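Local coordinates for protein xylulose kinase (Escherichia coli, PDB 2ITM) that phosphorylates D-xylulose at the 5-position with ATP, and 1-deoxy-D-xylulose less efficiently, as a homodimeric sugar kinase of the FGGY family, at residues V12-L17 / R54-L59; D44-W49 / K153-L158; H63-V68 / W220-V225; E204-T209 / H279-R284. All blocks are in the same frame, centred on the assembly; numbering follows the deposited sequence.

Interaction 1 (V12-L17 / R54-L59)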
loop_
_atom_site.group_PDB
_atom_site.type_symbol
_atom_site.label_atom_id
_atom_site.label_comp_id
_atom_site.label_asym_id
_atom_site.label_seq_id
_atom_site.Cartn_x
_atom_site.Cartn_y
_atom_site.Cartn_z
ATOM N N VAL A 12 23.134 0.752 28.682
ATOM C CA VAL A 12 22.884 1.019 30.090
ATOM C C VAL A 12 22.782 2.486 30.453
ATOM O O VAL A 12 23.503 3.326 29.943
ATOM C CB VAL A 12 23.886 0.334 31.016
ATOM C CG1 VAL A 12 23.906 -1.135 30.794
ATOM C CG2 VAL A 12 25.272 0.908 30.839
ATOM N N LYS A 13 21.855 2.776 31.348
ATOM C CA LYS A 13 21.709 4.102 31.893
ATOM C C LYS A 13 21.853 4.064 33.402
ATOM O O LYS A 13 21.249 3.238 34.061
ATOM C CB LYS A 13 20.367 4.685 31.488
ATOM C CG LYS A 13 20.108 6.071 32.024
ATOM C CD LYS A 13 18.692 6.499 31.759
ATOM C CE LYS A 13 18.631 7.844 31.091
ATOM N NZ LYS A 13 17.250 8.346 30.992
ATOM N N VAL A 14 22.689 4.955 33.947
ATOM C CA VAL A 14 22.783 5.179 35.374
ATOM C C VAL A 14 22.421 6.601 35.749
ATOM O O VAL A 14 22.769 7.542 35.051
ATOM C CB VAL A 14 24.174 4.821 35.934
ATOM C CG1 VAL A 14 24.619 3.457 35.453
ATOM C CG2 VAL A 14 25.197 5.870 35.571
ATOM N N ILE A 15 21.709 6.743 36.857
ATOM C CA ILE A 15 21.332 8.049 37.369
ATOM C C ILE A 15 21.686 8.263 38.830
ATOM O O ILE A 15 21.802 7.311 39.607
ATOM C CB ILE A 15 19.841 8.318 37.155
ATOM C CG1 ILE A 15 18.983 7.488 38.098
ATOM C CG2 ILE A 15 19.455 8.135 35.695
ATOM C CD1 ILE A 15 17.566 7.953 38.165
ATOM N N LEU A 16 21.831 9.525 39.194
ATOM C CA LEU A 16 22.099 9.928 40.558
ATOM C C LEU A 16 20.959 10.777 41.070
ATOM O O LEU A 16 20.762 11.874 40.555
ATOM C CB LEU A 16 23.388 10.708 40.588
ATOM C CG LEU A 16 24.286 10.708 41.814
ATOM C CD1 LEU A 16 24.755 12.082 42.131
ATOM C CD2 LEU A 16 23.718 10.033 43.015
ATOM N N LEU A 17 20.247 10.291 42.077
ATOM C CA LEU A 17 19.161 11.042 42.683
ATOM C C LEU A 17 19.639 11.701 43.951
ATOM O O LEU A 17 20.368 11.107 44.726
ATOM C CB LEU A 17 17.997 10.122 43.040
ATOM C CG LEU A 17 16.916 9.687 42.060
ATOM C CD1 LEU A 17 15.702 9.265 42.825
ATOM C CD2 LEU A 17 16.572 10.781 41.080
ATOM N N ARG A 54 31.956 1.271 33.088
ATOM C CA ARG A 54 32.141 2.495 32.337
ATOM C C ARG A 54 31.203 3.614 32.753
ATOM O O ARG A 54 31.629 4.707 33.079
ATOM C CB ARG A 54 31.947 2.196 30.860
ATOM C CG ARG A 54 32.509 3.218 29.925
ATOM C CD ARG A 54 32.769 2.680 28.529
ATOM N NE ARG A 54 32.685 3.710 27.493
ATOM C CZ ARG A 54 32.944 3.499 26.211
ATOM N NH1 ARG A 54 33.304 2.295 25.798
ATOM N NH2 ARG A 54 32.844 4.488 25.337
ATOM N N ALA A 55 29.914 3.324 32.719
ATOM C CA ALA A 55 28.891 4.306 33.007
ATOM C C ALA A 55 29.000 4.879 34.412
ATOM O O ALA A 55 28.843 6.063 34.616
ATOM C CB ALA A 55 27.532 3.716 32.781
ATOM N N MET A 56 29.247 4.013 35.377
ATOM C CA MET A 56 29.299 4.416 36.762
ATOM C C MET A 56 30.566 5.215 37.016
ATOM O O MET A 56 30.596 6.101 37.846
ATOM C CB MET A 56 29.263 3.196 37.672
ATOM C CG MET A 56 27.919 2.494 37.745
ATOM S SD MET A 56 26.652 3.490 38.498
ATOM C CE MET A 56 27.250 3.434 40.150
ATOM N N LYS A 57 31.617 4.873 36.298
ATOM C CA LYS A 57 32.853 5.620 36.367
ATOM C C LYS A 57 32.692 7.002 35.762
ATOM O O LYS A 57 33.147 7.981 36.318
ATOM C CB LYS A 57 33.992 4.843 35.712
ATOM C CG LYS A 57 34.652 3.864 36.652
ATOM C CD LYS A 57 35.464 2.799 35.947
ATOM C CE LYS A 57 36.048 1.845 36.955
ATOM N NZ LYS A 57 36.855 0.794 36.342
ATOM N N ALA A 58 32.020 7.072 34.625
ATOM C CA ALA A 58 31.727 8.351 34.020
ATOM C C ALA A 58 30.831 9.213 34.902
ATOM O O ALA A 58 31.043 10.412 35.030
ATOM C CB ALA A 58 31.130 8.166 32.668
ATOM N N LEU A 59 29.827 8.596 35.505
ATOM C CA LEU A 59 28.926 9.307 36.405
ATOM C C LEU A 59 29.720 10.007 37.480
ATOM O O LEU A 59 29.422 11.125 37.852
ATOM C CB LEU A 59 27.918 8.352 37.034
ATOM C CG LEU A 59 26.714 8.977 37.735
ATOM C CD1 LEU A 59 25.737 9.571 36.763
ATOM C CD2 LEU A 59 26.035 7.998 38.629
#
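V14 of strand 12-17 and A55 of helix 54-59 lie with their CA atoms 6.6 Å apart, and the two short axes run 8.4 Å from each other at 31°. This is helix-on-sheet packing in the N-terminal domain of an FGGY kinase, which has the actin-like ATPase fold. Helix 45-62 lies on the face of the sheet to which V12, V14 and L16 point. The contact is buried and apolar. V14 is its centre, and its two methyls divide the work. CG1 stands anti to the carbonyl carbon, with chi1 at -49°, and meets the CB of A55 and the sulfur of M56. V14 CG1 is 3.7 Å from M56 SD. M56 is bent at both chi2 and chi3, and it crosses V14 at a slant. CG2 of V14 faces L59, whose two methyls both come near it. V12 adds a looser contact, with its CG2 4.1 Å from the CB of A55. A55 thus sits against two valines of the same strand. L59 CD2 also makes a loose contact with L16 CB, and I3 on strand 2-7 touches both M56 and L59. R54 leads away from strand 12-17 and forms a salt bridge with E29 on the adjacent strand 23-30. A55 O accepts from L59 N within the helix, and V14 CG2 rests 3.8 Å from that A55 O.

Interaction 2 (D44-W49 / K153-L158); sequences DPEQWW and KDYLRL
The ring of Y155 carries a proline on one face: P45 CB sits 3.9 Å from the ring centroid, 22° off the normal, a CH-pi contact. P45 lies at the start of helix 45-62, and Y155 belongs to helix 152-161. The short axes are 9.9 Å apart and inclined at 64°. Y155 has CG anti to its own N (chi1 169°), which carries the ring out of its helix toward P45. Y155 CE2 also lies 3.4 Å from the carbonyl O of P45. W48 also packs against Y155, crossing it at a slant. Its CE3 lies 3.8 Å from Y155 CD2, which approaches near the indole plane, at the edge. One face of the W48 ring is backed by the CA of P45. Next to these, L156 CD1 meets the edge of the W49 indole at CE3, 4.0 Å away. D44 caps the start of its helix, with OD2 taking the N-H of E46 from above the carboxylate plane. E46 OE1 forms a salt bridge with R159, which also makes a cation-pi contact with W49. On the side of helix 152-161 turned from this interface, D154 OD1 takes both K153 NZ and R157 NH2 from opposite faces of its carboxylate plane. T81 of strand 81-83 touches P45, W48 and Y155, while K153 and R157 rest on I73 of strand 70-75, so the helices meet beside the N-terminal sheet.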
loop_
_atom_site.group_PDB
_atom_site.type_symbol
_atom_site.label_atom_id
_atom_site.label_comp_id
_atom_site.label_asym_id
_atom_site.label_seq_id
_atom_site.Cartn_x
_atom_site.Cartn_y
_atom_site.Cartn_z
ATOM N N ASP A 44 26.551 -10.840 25.240
ATOM C CA ASP A 44 27.561 -11.376 26.155
ATOM C C ASP A 44 27.478 -10.665 27.504
ATOM O O ASP A 44 27.669 -9.465 27.602
ATOM C CB ASP A 44 28.944 -11.241 25.521
ATOM C CG ASP A 44 30.075 -11.378 26.515
ATOM O OD1 ASP A 44 31.196 -10.969 26.173
ATOM O OD2 ASP A 44 29.959 -11.881 27.640
ATOM N N PRO A 45 27.179 -11.426 28.543
ATOM C CA PRO A 45 26.868 -10.832 29.837
ATOM C C PRO A 45 28.043 -10.015 30.336
ATOM O O PRO A 45 27.869 -9.086 31.104
ATOM C CB PRO A 45 26.608 -12.050 30.729
ATOM C CG PRO A 45 26.201 -13.106 29.825
ATOM C CD PRO A 45 26.952 -12.877 28.543
ATOM N N GLU A 46 29.235 -10.338 29.865
ATOM C CA GLU A 46 30.390 -9.524 30.165
ATOM C C GLU A 46 30.288 -8.099 29.624
ATOM O O GLU A 46 30.734 -7.165 30.261
ATOM C CB GLU A 46 31.680 -10.200 29.712
ATOM C CG GLU A 46 32.942 -9.453 30.087
ATOM C CD GLU A 46 33.204 -9.436 31.575
ATOM O OE1 GLU A 46 32.893 -10.428 32.249
ATOM O OE2 GLU A 46 33.728 -8.430 32.064
ATOM N N GLN A 47 29.690 -7.942 28.456
ATOM C CA GLN A 47 29.419 -6.628 27.920
ATOM C C GLN A 47 28.468 -5.804 28.783
ATOM O O GLN A 47 28.582 -4.591 28.821
ATOM C CB GLN A 47 28.914 -6.704 26.480
ATOM C CG GLN A 47 28.903 -5.352 25.751
ATOM C CD GLN A 47 27.985 -5.310 24.503
ATOM O OE1 GLN A 47 27.181 -6.217 24.292
ATOM N NE2 GLN A 47 28.117 -4.260 23.697
ATOM N N TRP A 48 27.539 -6.460 29.473
ATOM C CA TRP A 48 26.688 -5.779 30.444
ATOM C C TRP A 48 27.533 -5.158 31.542
ATOM O O TRP A 48 27.320 -4.030 31.940
ATOM C CB TRP A 48 25.670 -6.727 31.067
ATOM C CG TRP A 48 24.707 -7.337 30.114
ATOM C CD1 TRP A 48 24.329 -6.854 28.910
ATOM C CD2 TRP A 48 23.978 -8.564 30.308
ATOM N NE1 TRP A 48 23.403 -7.688 28.313
ATOM C CE2 TRP A 48 23.175 -8.755 29.171
ATOM C CE3 TRP A 48 23.925 -9.514 31.326
ATOM C CZ2 TRP A 48 22.348 -9.854 29.008
ATOM C CZ3 TRP A 48 23.116 -10.597 31.177
ATOM C CH2 TRP A 48 22.339 -10.767 30.037
ATOM N N TRP A 49 28.502 -5.913 32.029
ATOM C CA TRP A 49 29.276 -5.444 33.146
ATOM C C TRP A 49 30.179 -4.308 32.718
ATOM O O TRP A 49 30.188 -3.264 33.342
ATOM C CB TRP A 49 30.093 -6.552 33.781
ATOM C CG TRP A 49 31.114 -6.012 34.713
ATOM C CD1 TRP A 49 32.441 -5.890 34.484
ATOM C CD2 TRP A 49 30.888 -5.483 36.014
ATOM N NE1 TRP A 49 33.062 -5.336 35.568
ATOM C CE2 TRP A 49 32.124 -5.073 36.523
ATOM C CE3 TRP A 49 29.757 -5.310 36.808
ATOM C CZ2 TRP A 49 32.261 -4.513 37.773
ATOM C CZ3 TRP A 49 29.898 -4.778 38.026
ATOM C CH2 TRP A 49 31.138 -4.389 38.507
ATOM N N LYS A 153 19.576 -8.306 34.684
ATOM C CA LYS A 153 19.903 -7.372 35.748
ATOM C C LYS A 153 20.422 -8.096 36.991
ATOM O O LYS A 153 21.208 -7.559 37.750
ATOM C CB LYS A 153 18.704 -6.510 36.091
ATOM C CG LYS A 153 17.868 -7.063 37.212
ATOM C CD LYS A 153 16.700 -6.192 37.517
ATOM C CE LYS A 153 16.014 -6.634 38.788
ATOM N NZ LYS A 153 15.573 -8.035 38.776
ATOM N N ASP A 154 19.957 -9.323 37.169
ATOM C CA ASP A 154 20.345 -10.153 38.281
ATOM C C ASP A 154 21.756 -10.710 38.124
ATOM O O ASP A 154 22.448 -10.913 39.103
ATOM C CB ASP A 154 19.323 -11.255 38.517
ATOM C CG ASP A 154 17.941 -10.712 38.816
ATOM O OD1 ASP A 154 17.842 -9.630 39.402
ATOM O OD2 ASP A 154 16.910 -11.293 38.490
ATOM N N TYR A 155 22.189 -10.926 36.891
ATOM C CA TYR A 155 23.585 -11.256 36.661
ATOM C C TYR A 155 24.451 -10.082 37.074
ATOM O O TYR A 155 25.462 -10.247 37.720
ATOM C CB TYR A 155 23.871 -11.621 35.208
ATOM C CG TYR A 155 25.350 -11.710 34.914
ATOM C CD1 TYR A 155 26.073 -12.829 35.252
ATOM C CD2 TYR A 155 26.022 -10.660 34.324
ATOM C CE1 TYR A 155 27.417 -12.908 34.988
ATOM C CE2 TYR A 155 27.358 -10.725 34.061
ATOM C CZ TYR A 155 28.059 -11.846 34.399
ATOM O OH TYR A 155 29.398 -11.907 34.147
ATOM N N LEU A 156 23.995 -8.897 36.707
ATOM C CA LEU A 156 24.569 -7.654 37.168
ATOM C C LEU A 156 24.700 -7.557 38.683
ATOM O O LEU A 156 25.753 -7.214 39.189
ATOM C CB LEU A 156 23.783 -6.477 36.612
ATOM C CG LEU A 156 24.553 -5.217 36.314
ATOM C CD1 LEU A 156 25.882 -5.517 35.666
ATOM C CD2 LEU A 156 23.726 -4.322 35.429
ATOM N N ARG A 157 23.624 -7.867 39.396
ATOM C CA ARG A 157 23.664 -7.922 40.840
ATOM C C ARG A 157 24.771 -8.822 41.374
ATOM O O ARG A 157 25.538 -8.416 42.217
ATOM C CB ARG A 157 22.304 -8.323 41.411
ATOM C CG ARG A 157 22.274 -8.453 42.912
ATOM C CD ARG A 157 21.162 -9.326 43.454
ATOM N NE ARG A 157 19.962 -9.200 42.652
ATOM C CZ ARG A 157 19.207 -8.124 42.621
ATOM N NH1 ARG A 157 19.507 -7.082 43.372
ATOM N NH2 ARG A 157 18.148 -8.093 41.847
ATOM N N LEU A 158 24.838 -10.048 40.874
ATOM C CA LEU A 158 25.864 -11.004 41.272
ATOM C C LEU A 158 27.277 -10.461 41.079
ATOM O O LEU A 158 28.106 -10.553 41.960
ATOM C CB LEU A 158 25.685 -12.319 40.528
ATOM C CG LEU A 158 26.798 -13.346 40.681
ATOM C CD1 LEU A 158 26.682 -14.041 41.993
ATOM C CD2 LEU A 158 26.801 -14.333 39.539
#

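Interaction 3 (H63-V68 / W220-V225)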
loop_
_atom_site.group_PDB
_atom_site.type_symbol
_atom_site.label_atom_id
_atom_site.label_comp_id
_atom_site.label_asym_id
_atom_site.label_seq_id
_atom_site.Cartn_x
_atom_site.Cartn_y
_atom_site.Cartn_z
ATOM N N HIS A 63 30.000 13.758 39.141
ATOM C CA HIS A 63 29.631 14.001 40.513
ATOM C C HIS A 63 30.033 12.861 41.427
ATOM O O HIS A 63 29.826 11.711 41.117
ATOM C CB HIS A 63 28.137 14.262 40.642
ATOM C CG HIS A 63 27.743 14.768 41.989
ATOM N ND1 HIS A 63 27.259 16.037 42.194
ATOM C CD2 HIS A 63 27.794 14.183 43.205
ATOM C CE1 HIS A 63 27.019 16.212 43.479
ATOM N NE2 HIS A 63 27.336 15.102 44.114
ATOM N N SER A 64 30.573 13.216 42.581
ATOM C CA SER A 64 30.938 12.228 43.574
ATOM C C SER A 64 29.772 11.360 44.022
ATOM O O SER A 64 28.671 11.826 44.224
ATOM C CB SER A 64 31.636 12.872 44.767
ATOM O OG SER A 64 31.723 11.993 45.860
ATOM N N LEU A 65 30.052 10.088 44.180
ATOM C CA LEU A 65 29.060 9.114 44.572
ATOM C C LEU A 65 29.285 8.674 46.005
ATOM O O LEU A 65 28.679 7.722 46.471
ATOM C CB LEU A 65 29.137 7.915 43.639
ATOM C CG LEU A 65 29.111 8.252 42.159
ATOM C CD1 LEU A 65 29.108 6.987 41.311
ATOM C CD2 LEU A 65 27.925 9.124 41.854
ATOM N N GLN A 66 30.177 9.370 46.690
ATOM C CA GLN A 66 30.564 8.998 48.038
ATOM C C GLN A 66 29.446 9.188 49.054
ATOM O O GLN A 66 29.525 8.673 50.152
ATOM C CB GLN A 66 31.824 9.741 48.483
ATOM C CG GLN A 66 33.128 9.262 47.853
ATOM C CD GLN A 66 33.541 7.863 48.286
ATOM O OE1 GLN A 66 34.668 7.444 48.044
ATOM N NE2 GLN A 66 32.633 7.141 48.914
ATOM N N ASP A 67 28.404 9.916 48.676
ATOM C CA ASP A 67 27.251 10.109 49.554
ATOM C C ASP A 67 26.007 9.320 49.155
ATOM O O ASP A 67 24.939 9.525 49.706
ATOM C CB ASP A 67 26.897 11.588 49.657
ATOM C CG ASP A 67 27.915 12.378 50.429
ATOM O OD1 ASP A 67 28.030 12.179 51.650
ATOM O OD2 ASP A 67 28.648 13.212 49.883
ATOM N N VAL A 68 26.149 8.420 48.199
ATOM C CA VAL A 68 25.096 7.469 47.902
ATOM C C VAL A 68 24.843 6.533 49.078
ATOM O O VAL A 68 25.770 6.018 49.679
ATOM C CB VAL A 68 25.400 6.671 46.633
ATOM C CG1 VAL A 68 24.340 5.632 46.386
ATOM C CG2 VAL A 68 25.519 7.586 45.458
ATOM N N TRP A 220 34.202 2.324 42.128
ATOM C CA TRP A 220 33.140 3.231 41.710
ATOM C C TRP A 220 33.098 4.484 42.578
ATOM O O TRP A 220 32.298 5.372 42.365
ATOM C CB TRP A 220 31.782 2.525 41.742
ATOM C CG TRP A 220 31.524 1.569 40.605
ATOM C CD1 TRP A 220 32.300 1.356 39.516
ATOM C CD2 TRP A 220 30.402 0.702 40.462
ATOM N NE1 TRP A 220 31.734 0.414 38.699
ATOM C CE2 TRP A 220 30.566 -0.007 39.264
ATOM C CE3 TRP A 220 29.265 0.450 41.229
ATOM C CZ2 TRP A 220 29.643 -0.938 38.821
ATOM C CZ3 TRP A 220 28.364 -0.466 40.786
ATOM C CH2 TRP A 220 28.550 -1.148 39.598
ATOM N N GLY A 221 33.983 4.539 43.560
ATOM C CA GLY A 221 34.083 5.678 44.446
ATOM C C GLY A 221 32.886 5.796 45.356
ATOM O O GLY A 221 32.332 6.869 45.527
ATOM N N MET A 222 32.479 4.674 45.926
ATOM C CA MET A 222 31.382 4.687 46.860
ATOM C C MET A 222 31.550 3.737 48.029
ATOM O O MET A 222 32.437 2.903 48.031
ATOM C CB MET A 222 30.034 4.513 46.148
ATOM C CG MET A 222 29.880 3.274 45.308
ATOM S SD MET A 222 28.751 3.477 43.919
ATOM C CE MET A 222 27.229 3.634 44.825
ATOM N N ALA A 223 30.685 3.881 49.018
ATOM C CA ALA A 223 30.591 2.942 50.139
ATOM C C ALA A 223 30.015 1.592 49.721
ATOM O O ALA A 223 29.358 1.497 48.701
ATOM C CB ALA A 223 29.772 3.544 51.249
ATOM N N THR A 224 30.266 0.559 50.519
ATOM C CA THR A 224 29.668 -0.748 50.291
ATOM C C THR A 224 28.172 -0.694 50.519
ATOM O O THR A 224 27.648 -1.305 51.432
ATOM C CB THR A 224 30.293 -1.831 51.182
ATOM O OG1 THR A 224 30.205 -1.450 52.556
ATOM C CG2 THR A 224 31.758 -1.950 50.929
ATOM N N VAL A 225 27.502 0.054 49.657
ATOM C CA VAL A 225 26.123 0.467 49.835
ATOM C C VAL A 225 25.144 -0.696 49.636
ATOM O O VAL A 225 25.408 -1.604 48.870
ATOM C CB VAL A 225 25.815 1.602 48.845
ATOM C CG1 VAL A 225 24.669 1.267 47.937
ATOM C CG2 VAL A 225 25.645 2.919 49.548
HETATM O O HOH W 1 28.202 5.781 48.541
HETATM O O HOH W 2 32.849 9.088 43.920
#
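Two loops that lead from helices into neighbouring parallel strands of the N-terminal sheet meet here, L65 in one and M222 in the other. Loop 63-68 holds a type I turn from L65 to V68, and S64 OG accepts from Q66 N in an ST turn. The other begins with a Schellman motif at G221. Two waters join the loops. Water 1 donates to L65 O and to V68 O, at 2.7 Å from the latter, and accepts from A223 N. Water 2 accepts from L65 N and donates to G221 O at 2.8 Å. Q66, bent at chi2 (-68°), folds its amide over the peptide of G221 and M222, with CD 3.2 Å from G221 O and NE2 3.4 Å from M222 CA. Q66 NE2 is badly angled to G221 O and Q66 OE1 is itself an acceptor, so this is packing. M222 CB rests 3.5 Å from L65 O, and its CE methyl reaches V68 CG1 at 3.8 Å. L65 CD1 touches W220 O. W220 NE1 donates to D53 on helix 45-62. Helix-to-strand loops side by side at the same end of adjacent parallel strands are typical of alpha/beta folds such as the actin-like ATPase domain.

Interaction 4 (E204-T209 / H279-R284)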
loop_
_atom_site.group_PDB
_atom_site.type_symbol
_atom_site.label_atom_id
_atom_site.label_comp_id
_atom_site.label_asym_id
_atom_site.label_seq_id
_atom_site.Cartn_x
_atom_site.Cartn_y
_atom_site.Cartn_z
ATOM N N GLU A 204 10.959 -9.009 47.232
ATOM C CA GLU A 204 10.205 -7.884 46.696
ATOM C C GLU A 204 11.132 -6.767 46.247
ATOM O O GLU A 204 12.235 -6.651 46.734
ATOM C CB GLU A 204 9.189 -7.383 47.712
ATOM C CG GLU A 204 8.247 -8.444 48.236
ATOM C CD GLU A 204 7.208 -8.878 47.226
ATOM O OE1 GLU A 204 7.011 -8.185 46.231
ATOM O OE2 GLU A 204 6.584 -9.919 47.440
ATOM N N GLY A 205 10.682 -5.969 45.294
ATOM C CA GLY A 205 11.519 -4.965 44.664
ATOM C C GLY A 205 12.239 -4.052 45.627
ATOM O O GLY A 205 13.359 -3.646 45.370
ATOM N N SER A 206 11.589 -3.751 46.743
ATOM C CA SER A 206 12.014 -2.702 47.656
ATOM C C SER A 206 12.868 -3.230 48.804
ATOM O O SER A 206 13.276 -2.479 49.670
ATOM C CB SER A 206 10.796 -1.964 48.208
ATOM O OG SER A 206 9.770 -2.863 48.553
ATOM N N GLU A 207 13.135 -4.527 48.781
ATOM C CA GLU A 207 13.932 -5.200 49.792
ATOM C C GLU A 207 15.417 -5.278 49.416
ATOM O O GLU A 207 15.766 -5.330 48.251
ATOM C CB GLU A 207 13.375 -6.600 50.047
ATOM C CG GLU A 207 12.003 -6.615 50.683
ATOM C CD GLU A 207 11.399 -8.003 50.782
ATOM O OE1 GLU A 207 10.345 -8.140 51.425
ATOM O OE2 GLU A 207 11.962 -8.952 50.218
ATOM N N ILE A 208 16.272 -5.285 50.428
ATOM C CA ILE A 208 17.713 -5.380 50.242
ATOM C C ILE A 208 18.203 -6.819 50.047
ATOM O O ILE A 208 17.837 -7.718 50.775
ATOM C CB ILE A 208 18.433 -4.701 51.415
ATOM C CG1 ILE A 208 18.001 -3.244 51.527
ATOM C CG2 ILE A 208 19.923 -4.802 51.295
ATOM C CD1 ILE A 208 18.831 -2.445 52.450
ATOM N N THR A 209 19.014 -7.023 49.025
ATOM C CA THR A 209 19.502 -8.348 48.687
ATOM C C THR A 209 20.955 -8.548 49.099
ATOM O O THR A 209 21.476 -9.644 49.042
ATOM C CB THR A 209 19.351 -8.608 47.195
ATOM O OG1 THR A 209 20.103 -7.639 46.471
ATOM C CG2 THR A 209 17.943 -8.391 46.764
ATOM N N HIS A 279 4.096 -7.152 40.501
ATOM C CA HIS A 279 4.687 -5.820 40.502
ATOM C C HIS A 279 5.941 -5.789 41.375
ATOM O O HIS A 279 6.133 -6.645 42.210
ATOM C CB HIS A 279 3.657 -4.793 40.985
ATOM C CG HIS A 279 3.948 -3.382 40.581
ATOM N ND1 HIS A 279 5.081 -3.017 39.892
ATOM C CD2 HIS A 279 3.243 -2.246 40.763
ATOM C CE1 HIS A 279 5.064 -1.718 39.673
ATOM N NE2 HIS A 279 3.959 -1.227 40.195
ATOM N N ALA A 280 6.778 -4.780 41.175
ATOM C CA ALA A 280 8.028 -4.655 41.905
ATOM C C ALA A 280 7.842 -4.117 43.325
ATOM O O ALA A 280 8.781 -3.686 43.966
ATOM C CB ALA A 280 9.012 -3.801 41.136
ATOM N N LEU A 281 6.592 -4.119 43.770
ATOM C CA LEU A 281 6.308 -3.791 45.154
ATOM C C LEU A 281 5.554 -4.905 45.846
ATOM O O LEU A 281 4.933 -5.733 45.210
ATOM C CB LEU A 281 5.536 -2.477 45.245
ATOM C CG LEU A 281 6.236 -1.215 44.760
ATOM C CD1 LEU A 281 5.251 -0.154 44.388
ATOM C CD2 LEU A 281 7.248 -0.708 45.775
ATOM N N PRO A 282 5.615 -4.901 47.167
ATOM C CA PRO A 282 5.006 -5.960 47.957
ATOM C C PRO A 282 3.496 -5.942 47.827
ATOM O O PRO A 282 2.896 -4.888 47.800
ATOM C CB PRO A 282 5.444 -5.616 49.372
ATOM C CG PRO A 282 6.702 -4.845 49.182
ATOM C CD PRO A 282 6.459 -4.029 47.992
ATOM N N GLN A 283 2.920 -7.126 47.696
ATOM C CA GLN A 283 1.492 -7.302 47.539
ATOM C C GLN A 283 0.908 -6.474 46.389
ATOM O O GLN A 283 -0.210 -6.001 46.466
ATOM C CB GLN A 283 0.764 -7.016 48.842
ATOM C CG GLN A 283 0.961 -8.059 49.910
ATOM C CD GLN A 283 0.394 -9.407 49.536
ATOM O OE1 GLN A 283 -0.810 -9.601 49.570
ATOM N NE2 GLN A 283 1.259 -10.338 49.189
ATOM N N ARG A 284 1.688 -6.310 45.330
ATOM C CA ARG A 284 1.213 -5.644 44.143
ATOM C C ARG A 284 1.408 -6.486 42.900
ATOM O O ARG A 284 2.400 -7.182 42.763
ATOM C CB ARG A 284 1.906 -4.303 43.966
ATOM C CG ARG A 284 1.408 -3.201 44.854
ATOM C CD ARG A 284 -0.068 -2.945 44.757
ATOM N NE ARG A 284 -0.706 -3.280 46.012
ATOM C CZ ARG A 284 -0.930 -2.421 46.976
ATOM N NH1 ARG A 284 -0.593 -1.166 46.822
ATOM N NH2 ARG A 284 -1.497 -2.820 48.092
HETATM O O HOH W 3 8.293 -7.359 44.187
HETATM O O HOH W 4 4.293 -9.330 48.792
#
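E204 bends at chi2 (-73°), after a CG placed anti to the carbonyl carbon, which brings its carboxylate against P282. In S206, OG lies between the backbone N and the carbonyl carbon, with chi1 at 43°, and faces the same proline. The two side chains share P282 CG. E204 CB lies 3.8 Å from P282 CG, and S206 OG lies 3.7 Å from P282 CG. E204 OE1 forms a salt bridge with R182, and two waters link the carboxylate to the other loop. Water 3 donates to OE1 at 2.6 Å and to H279 O, and accepts from G205 N. Water 4 donates to OE2, and accepts from Q283 N and Q283 NE2. E204 OE1 also lies 3.4 Å from L281 O, another acceptor; the salt bridge to R182 probably stabilises the carboxylate charge there. G205 comes closest to the other loop: its CA is 3.1 Å from A280 O, a CA-H...O contact. Both loops are tight turns, type I from E204 to E207 and type II from L281 to R284. E204 N is also held by E207 OE2, which it meets from above the carboxylate plane. The contact joins the N-terminal and C-terminal domains. Residues 204-209 lead into strand 208-211, beside strand 226-232. Loop 279-284 links strands 275-278 and 285-291, and helices 233-241 and 424-436 touch L281.

Following the chain from the N terminus, interaction 1 closes first, bringing helix 45-62 back over strand 11-17. Interaction 2 opens at the start of the same helix, before interaction 1 closes, and reaches helix 152-161. Interaction 3 begins in the loop after helix 45-62 and closes in the loop before strand 226-232. Interactions 1 and 2 cross along the chain, as do 2 and 3, and 3 and 4. Interactions 1, 2 and 3 bind the N-terminal domain to itself. Interaction 3 touches interaction 1 through W220 on M56, and interaction 2 through W220 on W49. Interaction 4 alone reaches the C-terminal domain. It meets interaction 2 where R157 lies against T209.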